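Local coordinates for protein pectate lyase (Cellvibrio cellulosa, PDB 1GXM) that cleaves pectate (polygalacturonic acid) by anti-beta-elimination, this chain being the catalytic module of a longer family 10 polysaccharide lyase, at residues V143-F146 with K150-P153; A244-P249 with K275-F280. All coordinates share one frame; numbering follows the deposited sequence.

Contact 1 (V143-F146 with K150-P153)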
loop_
_atom_site.group_PDB
_atom_site.type_symbol
_atom_site.label_atom_id
_atom_site.label_comp_id
_atom_site.label_asym_id
_atom_site.label_seq_id
_atom_site.Cartn_x
_atom_site.Cartn_y
_atom_site.Cartn_z
ATOM N N VAL A 143 -5.976 5.795 5.307
ATOM C CA VAL A 143 -6.524 7.153 5.261
ATOM C C VAL A 143 -7.993 7.116 5.674
ATOM O O VAL A 143 -8.442 7.913 6.514
ATOM C CB VAL A 143 -6.384 7.778 3.871
ATOM C CG1 VAL A 143 -7.128 9.095 3.821
ATOM C CG2 VAL A 143 -4.928 7.984 3.518
ATOM N N LEU A 144 -8.752 6.222 5.064
ATOM C CA LEU A 144 -10.183 6.131 5.377
ATOM C C LEU A 144 -10.398 5.773 6.839
ATOM O O LEU A 144 -11.321 6.261 7.466
ATOM C CB LEU A 144 -10.888 5.142 4.455
ATOM C CG LEU A 144 -10.955 5.597 2.999
ATOM C CD1 LEU A 144 -11.485 4.455 2.166
ATOM C CD2 LEU A 144 -11.810 6.837 2.838
ATOM N N ASP A 145 -9.550 4.913 7.379
ATOM C CA ASP A 145 -9.645 4.542 8.785
ATOM C C ASP A 145 -9.322 5.709 9.698
ATOM O O ASP A 145 -9.985 5.901 10.698
ATOM C CB ASP A 145 -8.741 3.378 9.097
ATOM C CG ASP A 145 -8.834 2.961 10.521
ATOM O OD1 ASP A 145 -9.860 2.348 10.917
ATOM O OD2 ASP A 145 -7.906 3.211 11.305
ATOM N N PHE A 146 -8.311 6.492 9.368
ATOM C CA PHE A 146 -8.020 7.674 10.149
ATOM C C PHE A 146 -9.213 8.639 10.076
ATOM O O PHE A 146 -9.616 9.215 11.091
ATOM C CB PHE A 146 -6.738 8.339 9.673
ATOM C CG PHE A 146 -5.501 7.818 10.349
ATOM C CD1 PHE A 146 -5.219 6.466 10.368
ATOM C CD2 PHE A 146 -4.620 8.686 10.964
ATOM C CE1 PHE A 146 -4.092 6.000 10.987
ATOM C CE2 PHE A 146 -3.478 8.223 11.566
ATOM C CZ PHE A 146 -3.218 6.871 11.598
ATOM N N LYS A 150 -11.730 9.840 13.290
ATOM C CA LYS A 150 -11.488 11.227 13.652
ATOM C C LYS A 150 -10.048 11.462 14.092
ATOM O O LYS A 150 -9.773 12.258 14.977
ATOM C CB LYS A 150 -12.477 11.657 14.747
ATOM C CG LYS A 150 -13.030 13.040 14.566
ATOM C CD LYS A 150 -14.479 13.151 15.037
ATOM C CE LYS A 150 -14.728 12.450 16.351
ATOM N NZ LYS A 150 -15.493 11.173 16.211
ATOM N N ARG A 151 -9.102 10.764 13.476
ATOM C CA ARG A 151 -7.697 10.996 13.775
ATOM C C ARG A 151 -7.186 12.122 12.929
ATOM O O ARG A 151 -7.588 12.270 11.785
ATOM C CB ARG A 151 -6.828 9.774 13.478
ATOM C CG ARG A 151 -7.173 8.589 14.277
ATOM C CD ARG A 151 -6.119 7.510 14.301
ATOM N NE ARG A 151 -6.701 6.324 14.914
ATOM C CZ ARG A 151 -7.143 5.261 14.265
ATOM N NH1 ARG A 151 -7.008 5.146 12.944
ATOM N NH2 ARG A 151 -7.700 4.274 14.948
ATOM N N ALA A 152 -6.277 12.903 13.494
ATOM C CA ALA A 152 -5.606 13.975 12.785
ATOM C C ALA A 152 -5.048 13.446 11.470
ATOM O O ALA A 152 -4.411 12.398 11.445
ATOM C CB ALA A 152 -4.474 14.536 13.640
ATOM N N PRO A 153 -5.191 14.183 10.378
ATOM C CA PRO A 153 -5.753 15.546 10.302
ATOM C C PRO A 153 -7.261 15.647 10.115
ATOM O O PRO A 153 -7.738 16.742 9.784
ATOM C CB PRO A 153 -5.068 16.086 9.054
ATOM C CG PRO A 153 -4.938 14.877 8.184
ATOM C CD PRO A 153 -4.677 13.718 9.084
HETATM O O HOH W 1 -8.518 1.836 13.591
#

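Contact 2 (A244-P249 with K275-F280)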
loop_
_atom_site.group_PDB
_atom_site.type_symbol
_atom_site.label_atom_id
_atom_site.label_comp_id
_atom_site.label_asym_id
_atom_site.label_seq_id
_atom_site.Cartn_x
_atom_site.Cartn_y
_atom_site.Cartn_z
ATOM N N ALA A 244 4.815 -13.906 10.834
ATOM C CA ALA A 244 5.557 -15.158 10.907
ATOM C C ALA A 244 6.163 -15.505 9.549
ATOM O O ALA A 244 7.258 -16.017 9.458
ATOM C CB ALA A 244 4.686 -16.268 11.391
ATOM N N TRP A 245 5.421 -15.241 8.483
ATOM C CA TRP A 245 5.929 -15.481 7.146
ATOM C C TRP A 245 7.147 -14.620 6.890
ATOM O O TRP A 245 8.152 -15.111 6.409
ATOM C CB TRP A 245 4.828 -15.249 6.112
ATOM C CG TRP A 245 5.259 -15.452 4.709
ATOM C CD1 TRP A 245 5.273 -16.608 4.013
ATOM C CD2 TRP A 245 5.765 -14.446 3.838
ATOM N NE1 TRP A 245 5.763 -16.394 2.749
ATOM C CE2 TRP A 245 6.047 -15.062 2.607
ATOM C CE3 TRP A 245 5.972 -13.072 3.965
ATOM C CZ2 TRP A 245 6.539 -14.366 1.523
ATOM C CZ3 TRP A 245 6.463 -12.381 2.886
ATOM C CH2 TRP A 245 6.736 -13.023 1.685
ATOM N N PHE A 246 7.077 -13.352 7.229
ATOM C CA PHE A 246 8.207 -12.460 7.010
ATOM C C PHE A 246 9.405 -12.911 7.824
ATOM O O PHE A 246 10.549 -12.799 7.391
ATOM C CB PHE A 246 7.855 -11.032 7.378
ATOM C CG PHE A 246 7.346 -10.237 6.225
ATOM C CD1 PHE A 246 8.227 -9.779 5.273
ATOM C CD2 PHE A 246 5.997 -9.973 6.068
ATOM C CE1 PHE A 246 7.792 -9.077 4.194
ATOM C CE2 PHE A 246 5.563 -9.248 4.996
ATOM C CZ PHE A 246 6.447 -8.811 4.051
ATOM N N ASN A 247 9.121 -13.423 9.015
ATOM C CA ASN A 247 10.147 -13.799 9.977
ATOM C C ASN A 247 10.586 -15.235 9.867
ATOM O O ASN A 247 11.254 -15.731 10.767
ATOM C CB ASN A 247 9.660 -13.510 11.392
ATOM C CG ASN A 247 10.762 -13.522 12.397
ATOM O OD1 ASN A 247 11.819 -12.973 12.164
ATOM N ND2 ASN A 247 10.503 -14.139 13.537
ATOM N N SER A 248 10.221 -15.907 8.784
ATOM C CA SER A 248 10.559 -17.306 8.607
ATOM C C SER A 248 11.801 -17.442 7.760
ATOM O O SER A 248 11.955 -16.757 6.763
ATOM C CB SER A 248 9.444 -18.037 7.882
ATOM O OG SER A 248 9.817 -19.368 7.577
ATOM N N PRO A 249 12.674 -18.363 8.128
ATOM C CA PRO A 249 13.869 -18.605 7.329
ATOM C C PRO A 249 13.536 -19.271 5.993
ATOM O O PRO A 249 14.401 -19.359 5.130
ATOM C CB PRO A 249 14.705 -19.546 8.217
ATOM C CG PRO A 249 13.871 -20.011 9.240
ATOM C CD PRO A 249 12.621 -19.208 9.324
ATOM N N LYS A 275 19.539 -10.150 6.607
ATOM C CA LYS A 275 18.472 -10.912 5.981
ATOM C C LYS A 275 17.930 -10.098 4.830
ATOM O O LYS A 275 17.740 -8.891 4.946
ATOM C CB LYS A 275 17.380 -11.157 6.997
ATOM C CG LYS A 275 17.799 -12.103 8.121
ATOM C CD LYS A 275 16.715 -12.177 9.205
ATOM C CE LYS A 275 17.144 -13.072 10.333
ATOM N NZ LYS A 275 16.145 -13.131 11.428
ATOM N N MET A 276 17.665 -10.778 3.736
ATOM C CA MET A 276 17.090 -10.185 2.538
ATOM C C MET A 276 15.744 -10.834 2.294
ATOM O O MET A 276 15.550 -12.026 2.512
ATOM C CB MET A 276 17.985 -10.410 1.323
ATOM C CG MET A 276 17.594 -9.593 0.125
ATOM S SD MET A 276 18.380 -10.141 -1.380
ATOM C CE MET A 276 17.254 -11.483 -1.844
ATOM N N TRP A 277 14.830 -10.039 1.778
ATOM C CA TRP A 277 13.562 -10.551 1.296
ATOM C C TRP A 277 13.495 -10.357 -0.194
ATOM O O TRP A 277 13.997 -9.379 -0.736
ATOM C CB TRP A 277 12.378 -9.833 1.975
ATOM C CG TRP A 277 12.229 -10.242 3.396
ATOM C CD1 TRP A 277 11.407 -11.203 3.886
ATOM C CD2 TRP A 277 12.987 -9.750 4.516
ATOM N NE1 TRP A 277 11.585 -11.335 5.240
ATOM C CE2 TRP A 277 12.538 -10.443 5.653
ATOM C CE3 TRP A 277 13.955 -8.760 4.681
ATOM C CZ2 TRP A 277 13.040 -10.208 6.915
ATOM C CZ3 TRP A 277 14.441 -8.518 5.943
ATOM C CH2 TRP A 277 13.984 -9.241 7.045
ATOM N N TYR A 278 12.873 -11.311 -0.869
ATOM C CA TYR A 278 12.587 -11.165 -2.272
ATOM C C TYR A 278 11.344 -10.322 -2.494
ATOM O O TYR A 278 10.428 -10.289 -1.672
ATOM C CB TYR A 278 12.394 -12.520 -2.928
ATOM C CG TYR A 278 13.658 -13.336 -2.982
ATOM C CD1 TYR A 278 14.028 -14.160 -1.934
ATOM C CD2 TYR A 278 14.491 -13.273 -4.080
ATOM C CE1 TYR A 278 15.195 -14.901 -1.996
ATOM C CE2 TYR A 278 15.662 -13.998 -4.142
ATOM C CZ TYR A 278 15.999 -14.815 -3.107
ATOM O OH TYR A 278 17.167 -15.535 -3.190
ATOM N N ARG A 279 11.301 -9.656 -3.632
ATOM C CA ARG A 279 10.095 -8.957 -4.023
ATOM C C ARG A 279 8.959 -9.913 -4.382
ATOM O O ARG A 279 7.789 -9.601 -4.124
ATOM C CB ARG A 279 10.395 -8.037 -5.182
ATOM C CG ARG A 279 9.287 -7.090 -5.531
ATOM C CD ARG A 279 9.808 -5.918 -6.233
ATOM N NE ARG A 279 8.800 -4.916 -6.501
ATOM C CZ ARG A 279 9.084 -3.727 -6.957
ATOM N NH1 ARG A 279 10.331 -3.411 -7.206
ATOM N NH2 ARG A 279 8.121 -2.856 -7.178
ATOM N N PHE A 280 9.317 -11.043 -4.974
ATOM C CA PHE A 280 8.358 -12.036 -5.441
ATOM C C PHE A 280 8.732 -13.401 -4.922
ATOM O O PHE A 280 9.861 -13.840 -5.103
ATOM C CB PHE A 280 8.352 -12.095 -6.960
ATOM C CG PHE A 280 8.108 -10.772 -7.618
ATOM C CD1 PHE A 280 6.825 -10.266 -7.743
ATOM C CD2 PHE A 280 9.163 -10.034 -8.110
ATOM C CE1 PHE A 280 6.622 -9.045 -8.320
ATOM C CE2 PHE A 280 8.960 -8.817 -8.689
ATOM C CZ PHE A 280 7.678 -8.327 -8.819
HETATM O O HOH W 2 13.731 -12.016 10.558
#

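Contact 1 (V143-F146 with K150-P153)
R151 lays its aliphatic chain across one face of the F146 ring: CD of R151 stands 3.8 Å from the centroid of the F146 ring, a CH-pi contact over the ring centre. CG of R151 lies anti to its own carbonyl carbon (chi1 -62°) and the chain runs extended from there to NE, which leaves the guanidinium still above the ring, with NH1 turned to D145. The guanidinium is upright on the ring rather than stacked flat, the planes 72° apart, and R151 NH1 comes within 3.4 Å of F146 CD1. R151 CZ, 4.8 Å from the F146 centroid and over the same face, makes a cation-pi contact. R151 NH1 also donates to D145 OD2 at 2.7 Å in a nearly straight salt bridge (164°); OD2 lies in the guanidinium plane at its edge, while NH1 reaches OD2 from above the carboxylate plane. A water closes a second route, donating to D145 OD2 and accepting from R151 NH2, and D145 OD1 is held by Q229. The backbone turn is a Schellman motif ending helix 136-148: K150, with positive phi, is its C-prime residue, R151 N bonds to F146 O at 2.9 Å, and K150 N pairs with A147 O. Beyond R151 the chain passes along the rim of the phenyl group, where A152 O lies 3.7 Å from F146 CD2, near the ring plane. A22 and L25 of helix 20-28 also touch the F146 side chain.

Contact 2 (A244-P249 with K275-F280)
W277 directs its indole N-H at the last turn of helix 233-246, where NE1 of W277 donates to the carbonyl oxygen of F246 at 2.8 Å with an angle of 158°. The acceptor lies in the indole plane, and the donor meets a lone pair in the carbonyl plane, an arrangement consistent with the bond orienting the indole. A side-chain N-H thus takes the backbone carbonyl of the last helical residue, joining the C-terminal end of the helix to strand 274-278. On this tight side CD1 of F246 also rests 3.8 Å from CD1 of W277; the rings meet obliquely, planes 54° apart. The F246 ring is backed on one face by its neighbour W245, whose CZ3 sits 3.6 Å above the plane over the ring centre.

The looser side lies at N247 and K275, both partly exposed. OD1 of N247 and NZ of K275 are 4.4 Å apart, and a water spans them, donating to N247 OD1 at 2.7 Å and accepting from K275 NZ at 2.8 Å. An extended lysine chain brings the ammonium to this water.

F246 reaches S219, V220 and L223 of helix 219-226, whereas W277, on strand 274-278 paired antiparallel with 315-316, packs against Y318, T320 and I323 of helix 318-329.

From the N terminus, the chain first meets contact 1, where three residues separate the segments: it closes the short turn by which helix 136-148 ends and leads into the loop toward helix 161-181. Contact 2 opens only after this has closed, so the two lie in series, neither nested nor crossed. Its segments enclose 25 residues, nine of them strand and none helix, and strand 274-278 returns to the end of helix 233-246. The centres of contact 1 and contact 2 are about 30 Å apart, on opposite sides of the chain's centre. Their nearest atoms are about 19 Å apart. Contact 1 ties helix 136-148 to the start of its following loop, contact 2 helix 233-246 to strand 274-278.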